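Beta-glucosidase (Saccharopolyspora erythraea D, PDB 5M6G) probably hydrolyses terminal, non-reducing beta-D-glucosyl residues with release of beta-D-glucose, as a glycosyl hydrolase family 3 enzyme. Local coordinates at residues V182-Y194 with K231-D244. Residues are numbered along the deposited sequence; the frame is centred on the assembly and turned at random.
Sequences VCVARDDRWGRTY and KHYVGDGGTTGGDD. With MG (magnesium ion), chain C; SOR (sorbitol), chain L.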
ATOM      1  N   VAL A 182      -2.552  -6.573   3.621  1.00  9.90           N
ATOM      2  CA  VAL A 182      -3.714  -7.337   4.047  1.00 12.06           C
ATOM      3  C   VAL A 182      -3.987  -7.122   5.532  1.00 13.80           C
ATOM      4  O   VAL A 182      -4.777  -7.851   6.143  1.00 13.89           O
ATOM      5  CB  VAL A 182      -3.553  -8.826   3.696  1.00 15.82           C
ATOM      6  CG1 VAL A 182      -3.279  -8.982   2.187  1.00 13.62           C
ATOM      7  CG2 VAL A 182      -2.437  -9.477   4.523  1.00 12.07           C
ATOM      8  N   CYS A 183      -3.325  -6.126   6.121  1.00 13.79           N
ATOM      9  CA  CYS A 183      -3.605  -5.630   7.457  1.00 14.41           C
ATOM     10  C   CYS A 183      -5.097  -5.412   7.669  1.00 13.85           C
ATOM     11  O   CYS A 183      -5.781  -4.843   6.815  1.00 11.72           O
ATOM     12  CB  CYS A 183      -2.841  -4.313   7.662  1.00 18.95           C
ATOM     13  SG  CYS A 183      -2.974  -3.032   6.282  1.00 22.34           S
ATOM     14  N   VAL A 184      -5.593  -5.870   8.817  1.00 13.81           N
ATOM     15  CA  VAL A 184      -6.969  -5.642   9.246  1.00 13.28           C
ATOM     16  C   VAL A 184      -6.906  -4.561  10.317  1.00 12.94           C
ATOM     17  O   VAL A 184      -6.534  -4.832  11.462  1.00 12.76           O
ATOM     18  CB  VAL A 184      -7.609  -6.930   9.772  1.00 13.08           C
ATOM     19  CG1 VAL A 184      -9.013  -6.664  10.245  1.00 15.83           C
ATOM     20  CG2 VAL A 184      -7.599  -8.001   8.689  1.00 12.14           C
ATOM     21  N   ALA A 185      -7.259  -3.329   9.951  1.00 12.61           N
ATOM     22  CA  ALA A 185      -7.068  -2.185  10.837  1.00 12.78           C
ATOM     23  C   ALA A 185      -8.216  -2.131  11.841  1.00 12.21           C
ATOM     24  O   ALA A 185      -9.363  -1.868  11.466  1.00 14.20           O
ATOM     25  CB  ALA A 185      -6.979  -0.890  10.034  1.00 13.83           C
ATOM     26  N   ARG A 186      -7.902  -2.365  13.117  1.00 13.20           N
ATOM     27  CA  ARG A 186      -8.895  -2.382  14.182  1.00 12.64           C
ATOM     28  C   ARG A 186      -8.906  -1.118  15.032  1.00 15.13           C
ATOM     29  O   ARG A 186      -9.796  -0.977  15.877  1.00 17.79           O
ATOM     30  CB  ARG A 186      -8.662  -3.592  15.107  1.00 14.24           C
ATOM     31  CG  ARG A 186      -8.521  -4.912  14.381  1.00 14.84           C
ATOM     32  CD  ARG A 186      -9.861  -5.471  13.953  1.00 14.04           C
ATOM     33  NE  ARG A 186     -10.671  -5.914  15.094  1.00 14.21           N
ATOM     34  CZ  ARG A 186     -11.954  -6.252  14.988  1.00 18.64           C
ATOM     35  NH1 ARG A 186     -12.638  -6.654  16.055  1.00 16.70           N
ATOM     36  NH2 ARG A 186     -12.556  -6.192  13.804  1.00 16.93           N
ATOM     37  N   ASP A 187      -7.949  -0.208  14.857  1.00 11.45           N
ATOM     38  CA  ASP A 187      -7.888   1.011  15.666  1.00 13.21           C
ATOM     39  C   ASP A 187      -7.561   2.202  14.769  1.00 14.73           C
ATOM     40  O   ASP A 187      -6.419   2.360  14.319  1.00 13.65           O
ATOM     41  CB  ASP A 187      -6.860   0.873  16.793  1.00 15.09           C
ATOM     42  CG  ASP A 187      -7.023   1.940  17.860  1.00 18.03           C
ATOM     43  OD1 ASP A 187      -7.108   3.132  17.503  1.00 14.13           O
ATOM     44  OD2 ASP A 187      -7.070   1.584  19.063  1.00 18.73           O
ATOM     45  N   ASP A 188      -8.552   3.069  14.556  1.00 15.66           N
ATOM     46  CA  ASP A 188      -8.424   4.148  13.581  1.00 14.06           C
ATOM     47  C   ASP A 188      -7.302   5.126  13.912  1.00 12.32           C
ATOM     48  O   ASP A 188      -6.914   5.912  13.050  1.00 14.38           O
ATOM     49  CB  ASP A 188      -9.755   4.903  13.466  1.00 13.05           C
ATOM     50  CG  ASP A 188     -10.817   4.099  12.753  1.00 19.89           C
ATOM     51  OD1 ASP A 188     -10.477   3.039  12.178  1.00 24.12           O
ATOM     52  OD2 ASP A 188     -11.987   4.538  12.753  1.00 23.45           O
ATOM     53  N   ARG A 189      -6.782   5.112  15.138  1.00 11.31           N
ATOM     54  CA  ARG A 189      -5.652   5.974  15.458  1.00 13.81           C
ATOM     55  C   ARG A 189      -4.404   5.614  14.664  1.00 17.05           C
ATOM     56  O   ARG A 189      -3.487   6.437  14.567  1.00 15.61           O
ATOM     57  CB  ARG A 189      -5.357   5.887  16.955  1.00 14.91           C
ATOM     58  CG  ARG A 189      -6.392   6.618  17.784  1.00 18.77           C
ATOM     59  CD  ARG A 189      -6.171   6.389  19.254  1.00 14.74           C
ATOM     60  NE  ARG A 189      -6.633   5.068  19.652  1.00 15.96           N
ATOM     61  CZ  ARG A 189      -6.770   4.676  20.918  1.00 21.59           C
ATOM     62  NH1 ARG A 189      -6.482   5.511  21.907  1.00 20.77           N
ATOM     63  NH2 ARG A 189      -7.187   3.446  21.193  1.00 16.48           N
ATOM     64  N   TRP A 190      -4.353   4.400  14.118  1.00 14.61           N
ATOM     65  CA  TRP A 190      -3.186   3.916  13.388  1.00 15.00           C
ATOM     66  C   TRP A 190      -2.930   4.738  12.131  1.00 13.87           C
ATOM     67  O   TRP A 190      -3.841   4.988  11.341  1.00 14.93           O
ATOM     68  CB  TRP A 190      -3.402   2.457  13.012  1.00 11.98           C
ATOM     69  CG  TRP A 190      -2.183   1.750  12.503  1.00 15.03           C
ATOM     70  CD1 TRP A 190      -0.876   2.005  12.833  1.00 11.76           C
ATOM     71  CD2 TRP A 190      -2.160   0.636  11.602  1.00 15.43           C
ATOM     72  NE1 TRP A 190      -0.044   1.117  12.187  1.00 14.37           N
ATOM     73  CE2 TRP A 190      -0.805   0.264  11.428  1.00 13.84           C
ATOM     74  CE3 TRP A 190      -3.153  -0.087  10.925  1.00 11.81           C
ATOM     75  CZ2 TRP A 190      -0.418  -0.795  10.602  1.00 14.07           C
ATOM     76  CZ3 TRP A 190      -2.761  -1.143  10.095  1.00 13.31           C
ATOM     77  CH2 TRP A 190      -1.407  -1.485   9.948  1.00 13.42           C
ATOM     78  N   GLY A 191      -1.673   5.130  11.935  1.00 14.63           N
ATOM     79  CA  GLY A 191      -1.295   5.875  10.752  1.00 10.31           C
ATOM     80  C   GLY A 191      -1.369   5.095   9.454  1.00 14.70           C
ATOM     81  O   GLY A 191      -1.201   5.694   8.387  1.00 12.43           O
ATOM     82  N   ARG A 192      -1.604   3.783   9.508  1.00 13.54           N
ATOM     83  CA  ARG A 192      -1.739   2.987   8.295  1.00 15.80           C
ATOM     84  C   ARG A 192      -3.158   2.461   8.104  1.00 14.87           C
ATOM     85  O   ARG A 192      -3.377   1.546   7.300  1.00 13.40           O
ATOM     86  CB  ARG A 192      -0.729   1.834   8.300  1.00 13.09           C
ATOM     87  CG  ARG A 192       0.640   2.252   8.793  1.00 17.07           C
ATOM     88  CD  ARG A 192       1.707   1.214   8.443  1.00 11.02           C
ATOM     89  NE  ARG A 192       2.023   1.208   7.020  1.00 15.40           N
ATOM     90  CZ  ARG A 192       3.109   0.630   6.504  1.00 17.73           C
ATOM     91  NH1 ARG A 192       3.973   0.015   7.308  1.00 13.13           N
ATOM     92  NH2 ARG A 192       3.338   0.669   5.194  1.00 14.47           N
ATOM     93  N   THR A 193      -4.130   3.024   8.830  1.00 12.63           N
ATOM     94  CA  THR A 193      -5.515   2.608   8.647  1.00 13.77           C
ATOM     95  C   THR A 193      -5.924   2.680   7.178  1.00 12.91           C
ATOM     96  O   THR A 193      -6.671   1.823   6.691  1.00 11.55           O
ATOM     97  CB  THR A 193      -6.436   3.477   9.510  1.00 13.49           C
ATOM     98  OG1 THR A 193      -6.131   3.257  10.894  1.00 12.13           O
ATOM     99  CG2 THR A 193      -7.910   3.142   9.258  1.00 12.69           C
ATOM    100  N   TYR A 194      -5.429   3.684   6.447  1.00 10.45           N
ATOM    101  CA  TYR A 194      -5.840   3.828   5.052  1.00 12.77           C
ATOM    102  C   TYR A 194      -5.230   2.765   4.159  1.00 15.24           C
ATOM    103  O   TYR A 194      -5.722   2.549   3.047  1.00 11.06           O
ATOM    104  CB  TYR A 194      -5.486   5.215   4.510  1.00 14.34           C
ATOM    105  CG  TYR A 194      -4.007   5.521   4.282  1.00 16.09           C
ATOM    106  CD1 TYR A 194      -3.341   5.110   3.118  1.00 11.61           C
ATOM    107  CD2 TYR A 194      -3.298   6.270   5.201  1.00 14.67           C
ATOM    108  CE1 TYR A 194      -1.997   5.427   2.912  1.00 13.69           C
ATOM    109  CE2 TYR A 194      -1.968   6.582   5.006  1.00 14.12           C
ATOM    110  CZ  TYR A 194      -1.325   6.165   3.860  1.00 11.99           C
ATOM    111  OH  TYR A 194      -0.004   6.500   3.685  1.00 16.73           O
ATOM    112  N   LYS A 231       1.393  -8.269   3.285  1.00 14.30           N
ATOM    113  CA  LYS A 231       2.029  -7.603   4.427  1.00 11.85           C
ATOM    114  C   LYS A 231       0.976  -6.988   5.365  1.00 11.98           C
ATOM    115  O   LYS A 231      -0.158  -6.756   4.949  1.00 13.07           O
ATOM    116  CB  LYS A 231       3.002  -6.517   3.943  1.00 10.80           C
ATOM    117  CG  LYS A 231       2.339  -5.274   3.349  1.00 13.93           C
ATOM    118  CD  LYS A 231       3.378  -4.339   2.693  1.00 11.51           C
ATOM    119  CE  LYS A 231       2.751  -2.958   2.366  1.00 14.49           C
ATOM    120  NZ  LYS A 231       3.774  -2.018   1.797  1.00 13.98           N
ATOM    121  N   HIS A 232       1.324  -6.716   6.622  1.00 12.14           N
ATOM    122  CA  HIS A 232       2.551  -7.158   7.268  1.00 10.62           C
ATOM    123  C   HIS A 232       2.209  -8.288   8.248  1.00 11.99           C
ATOM    124  O   HIS A 232       1.329  -8.144   9.103  1.00 16.54           O
ATOM    125  CB  HIS A 232       3.231  -6.010   8.012  1.00 13.00           C
ATOM    126  CG  HIS A 232       3.364  -4.754   7.207  1.00 15.52           C
ATOM    127  ND1 HIS A 232       2.323  -3.865   7.035  1.00 14.72           N
ATOM    128  CD2 HIS A 232       4.420  -4.230   6.538  1.00 17.58           C
ATOM    129  CE1 HIS A 232       2.729  -2.852   6.287  1.00 18.71           C
ATOM    130  NE2 HIS A 232       3.998  -3.048   5.977  1.00 18.92           N
ATOM    131  N   TYR A 233       2.918  -9.404   8.116  1.00 13.43           N
ATOM    132  CA  TYR A 233       2.663 -10.616   8.886  1.00  9.85           C
ATOM    133  C   TYR A 233       3.237 -10.525  10.300  1.00 12.04           C
ATOM    134  O   TYR A 233       4.447 -10.377  10.438  1.00 11.41           O
ATOM    135  CB  TYR A 233       3.287 -11.821   8.143  1.00 10.74           C
ATOM    136  CG  TYR A 233       2.980 -13.148   8.792  1.00 12.58           C
ATOM    137  CD1 TYR A 233       1.824 -13.843   8.467  1.00 14.87           C
ATOM    138  CD2 TYR A 233       3.828 -13.692   9.751  1.00  9.28           C
ATOM    139  CE1 TYR A 233       1.512 -15.053   9.083  1.00 13.70           C
ATOM    140  CE2 TYR A 233       3.522 -14.906  10.381  1.00 10.27           C
ATOM    141  CZ  TYR A 233       2.364 -15.577  10.030  1.00 13.97           C
ATOM    142  OH  TYR A 233       2.027 -16.777  10.613  1.00 15.02           O
ATOM    143  N   VAL A 234       2.417 -10.606  11.358  1.00 12.95           N
ATOM    144  CA  VAL A 234       0.955 -10.654  11.304  1.00 10.35           C
ATOM    145  C   VAL A 234       0.438  -9.882  12.515  1.00 13.56           C
ATOM    146  O   VAL A 234       1.086  -9.854  13.564  1.00 14.63           O
ATOM    147  CB  VAL A 234       0.407 -12.115  11.274  1.00 17.55           C
ATOM    148  CG1 VAL A 234       0.957 -12.940  12.442  1.00 10.99           C
ATOM    149  CG2 VAL A 234      -1.131 -12.141  11.258  1.00 12.43           C
ATOM    150  N   GLY A 235      -0.712  -9.231  12.360  1.00 16.98           N
ATOM    151  CA  GLY A 235      -1.305  -8.463  13.439  1.00 16.51           C
ATOM    152  C   GLY A 235      -0.977  -6.989  13.440  1.00 18.02           C
ATOM    153  O   GLY A 235      -1.187  -6.327  14.463  1.00 16.33           O
ATOM    154  N   ASP A 236      -0.454  -6.450  12.331  1.00 14.04           N
ATOM    155  CA  ASP A 236      -0.073  -5.040  12.321  1.00 13.93           C
ATOM    156  C   ASP A 236      -1.275  -4.123  12.580  1.00 15.37           C
ATOM    157  O   ASP A 236      -1.111  -3.044  13.155  1.00 16.45           O
ATOM    158  CB  ASP A 236       0.636  -4.690  10.999  1.00 13.25           C
ATOM    159  CG  ASP A 236      -0.137  -5.135   9.757  1.00 15.66           C
ATOM    160  OD1 ASP A 236      -1.064  -5.964   9.858  1.00 15.60           O
ATOM    161  OD2 ASP A 236       0.201  -4.657   8.659  1.00 21.57           O
ATOM    162  N   GLY A 237      -2.488  -4.549  12.218  1.00 15.72           N
ATOM    163  CA  GLY A 237      -3.685  -3.757  12.477  1.00 12.83           C
ATOM    164  C   GLY A 237      -4.251  -3.901  13.873  1.00 14.72           C
ATOM    165  O   GLY A 237      -5.250  -3.258  14.220  1.00 13.71           O
ATOM    166  N   GLY A 238      -3.631  -4.744  14.698  1.00 14.80           N
ATOM    167  CA  GLY A 238      -4.149  -5.030  16.019  1.00 14.65           C
ATOM    168  C   GLY A 238      -3.391  -4.425  17.177  1.00 18.28           C
ATOM    169  O   GLY A 238      -3.676  -4.782  18.329  1.00 17.58           O
ATOM    170  N   THR A 239      -2.440  -3.524  16.930  1.00 13.61           N
ATOM    171  CA  THR A 239      -1.604  -3.024  18.012  1.00 17.37           C
ATOM    172  C   THR A 239      -2.430  -2.191  18.981  1.00 19.10           C
ATOM    173  O   THR A 239      -3.387  -1.517  18.593  1.00 15.74           O
ATOM    174  CB  THR A 239      -0.437  -2.187  17.476  1.00 16.41           C
ATOM    175  OG1 THR A 239      -0.926  -1.065  16.727  1.00 16.88           O
ATOM    176  CG2 THR A 239       0.477  -3.037  16.599  1.00 17.72           C
ATOM    177  N   THR A 240      -2.056  -2.260  20.258  1.00 17.85           N
ATOM    178  CA  THR A 240      -2.765  -1.513  21.286  1.00 22.97           C
ATOM    179  C   THR A 240      -2.689  -0.024  20.995  1.00 16.82           C
ATOM    180  O   THR A 240      -1.614   0.513  20.713  1.00 19.13           O
ATOM    181  CB  THR A 240      -2.175  -1.820  22.664  1.00 16.37           C
ATOM    182  OG1 THR A 240      -2.250  -3.229  22.888  1.00 16.72           O
ATOM    183  CG2 THR A 240      -2.949  -1.087  23.770  1.00 18.00           C
ATOM    184  N   GLY A 241      -3.841   0.639  21.056  1.00 14.98           N
ATOM    185  CA  GLY A 241      -3.916   2.055  20.756  1.00 15.97           C
ATOM    186  C   GLY A 241      -3.714   2.421  19.305  1.00 18.79           C
ATOM    187  O   GLY A 241      -3.571   3.611  18.994  1.00 19.99           O
ATOM    188  N   GLY A 242      -3.701   1.445  18.403  1.00 17.27           N
ATOM    189  CA  GLY A 242      -3.354   1.733  17.019  1.00 17.76           C
ATOM    190  C   GLY A 242      -1.976   2.335  16.865  1.00 20.38           C
ATOM    191  O   GLY A 242      -1.737   3.089  15.921  1.00 22.61           O
ATOM    192  N   ASP A 243      -1.060   2.031  17.776  1.00 17.11           N
ATOM    193  CA  ASP A 243       0.298   2.550  17.694  1.00 17.78           C
ATOM    194  C   ASP A 243       1.075   1.782  16.629  1.00 17.03           C
ATOM    195  O   ASP A 243       1.174   0.550  16.697  1.00 17.42           O
ATOM    196  CB  ASP A 243       0.989   2.437  19.053  1.00 16.34           C
ATOM    197  CG  ASP A 243       2.297   3.203  19.111  1.00 22.06           C
ATOM    198  OD1 ASP A 243       2.465   4.160  18.326  1.00 19.24           O
ATOM    199  OD2 ASP A 243       3.165   2.849  19.939  1.00 24.66           O
ATOM    200  N   ASP A 244       1.637   2.505  15.658  1.00 15.49           N
ATOM    201  CA  ASP A 244       2.434   1.876  14.613  1.00 14.55           C
ATOM    202  C   ASP A 244       3.678   1.221  15.207  1.00 11.98           C
ATOM    203  O   ASP A 244       4.332   1.790  16.086  1.00 16.19           O
ATOM    204  CB  ASP A 244       2.839   2.915  13.567  1.00 11.93           C
ATOM    205  CG  ASP A 244       3.392   2.272  12.315  1.00 15.00           C
ATOM    206  OD1 ASP A 244       2.782   1.274  11.889  1.00 14.46           O
ATOM    207  OD2 ASP A 244       4.421   2.746  11.773  1.00 15.63           O
TER
HETATM  208 MG    MG C 702       3.010   5.792  17.172  1.00 19.40          MG
HETATM  209  C1  SOR L 711       6.144  -1.373   4.432  1.00 25.88           C
HETATM  210  C2  SOR L 711       6.957  -0.814   3.279  1.00 38.96           C
HETATM  211  C3  SOR L 711       8.257  -0.233   3.827  1.00 43.25           C
HETATM  212  C4  SOR L 711       8.946   0.650   2.790  1.00 31.59           C
HETATM  213  C5  SOR L 711       9.900   1.673   3.414  1.00 40.79           C
HETATM  214  C6  SOR L 711      10.241   2.713   2.351  1.00 25.74           C
HETATM  215  O1  SOR L 711       4.778  -1.419   4.100  1.00 22.27           O
HETATM  216  O2  SOR L 711       7.235  -1.843   2.346  1.00 26.60           O
HETATM  217  O3  SOR L 711       9.102  -1.298   4.181  1.00 35.74           O
HETATM  218  O4  SOR L 711       9.653  -0.157   1.870  1.00 40.21           O
HETATM  219  O5  SOR L 711       9.336   2.302   4.558  1.00 37.75           O
HETATM  220  O6  SOR L 711      10.776   3.875   2.949  1.00 35.41           O
HETATM  221  O   HOH W   1      -3.802  -6.778  10.840  1.00 13.87           O
HETATM  222  O   HOH W   2      -5.436  -0.406  13.450  1.00 16.68           O
HETATM  223  O   HOH W   3      -6.295  -0.470  20.345  1.00 18.79           O
HETATM  224  O   HOH W   4       4.375   4.523  16.227  1.00 19.70           O
HETATM  225  O   HOH W   5       3.602   7.422  16.095  1.00 20.59           O
HETATM  226  O   HOH W   6       1.825   7.085  18.297  1.00 16.63           O
HETATM  227  O   HOH W   7       4.559   6.426  18.489  1.00 22.73           O
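W190 is the centre of this contact between two segments of the family 3 N-terminal domain. Its CG lies anti to the backbone N (chi1 -168°), which turns the indole into segment 231-244. One face of the ring carries D236 O near its rim. The opposite face has CB of R192 over its centre, and CB of C183 meets the edge. NE1 donates to D244 OD1 at 2.8 Å, though the place of that oxygen is less sure. G237 CA packs 3.7 Å from W190 CZ3. G237 CA also makes a CA-H...O contact with V184 O at 3.2 Å, so the backbones lie close here. R186 N donates to G237 O at 3.0 Å, and V182 N donates to K231 O. D187 and G242 are buried too, and W190 CA lies 3.0 Å from G242 O.

Next to the tryptophan is the sorbitol end. A cis peptide bond precedes H232. Both its backbone N and its ND1 donate to D236 OD2, which fixes the turn of the imidazole. R192 lays one guanidinium face against H232 CE1. R192 NH2, K231 NZ and H232 NE2 converge on O1 of the bound sorbitol. D129 and D310 hydrogen-bond the same sorbitol molecule. R192, K231 and H232 thus line the sorbitol pocket.

The looser side is at R189, G241 and D243, which are partly exposed. R189 grips D187 side-on: NE bonds OD1 at 2.9 Å and NH2 bonds OD2. G241 CA lies over one face of that guanidinium, and water 3 links D187 OD2 to G241 N. D243 OD1 binds a magnesium ion at 2.1 Å, together with D509 and four waters.

Segment 182-194 is a loop after strand 176-177. Segment 231-244 starts in strand 229-233 and runs on as a loop. V182 and V184 pack on helix 261-268, and V184 and R186 also touch helix 252-259.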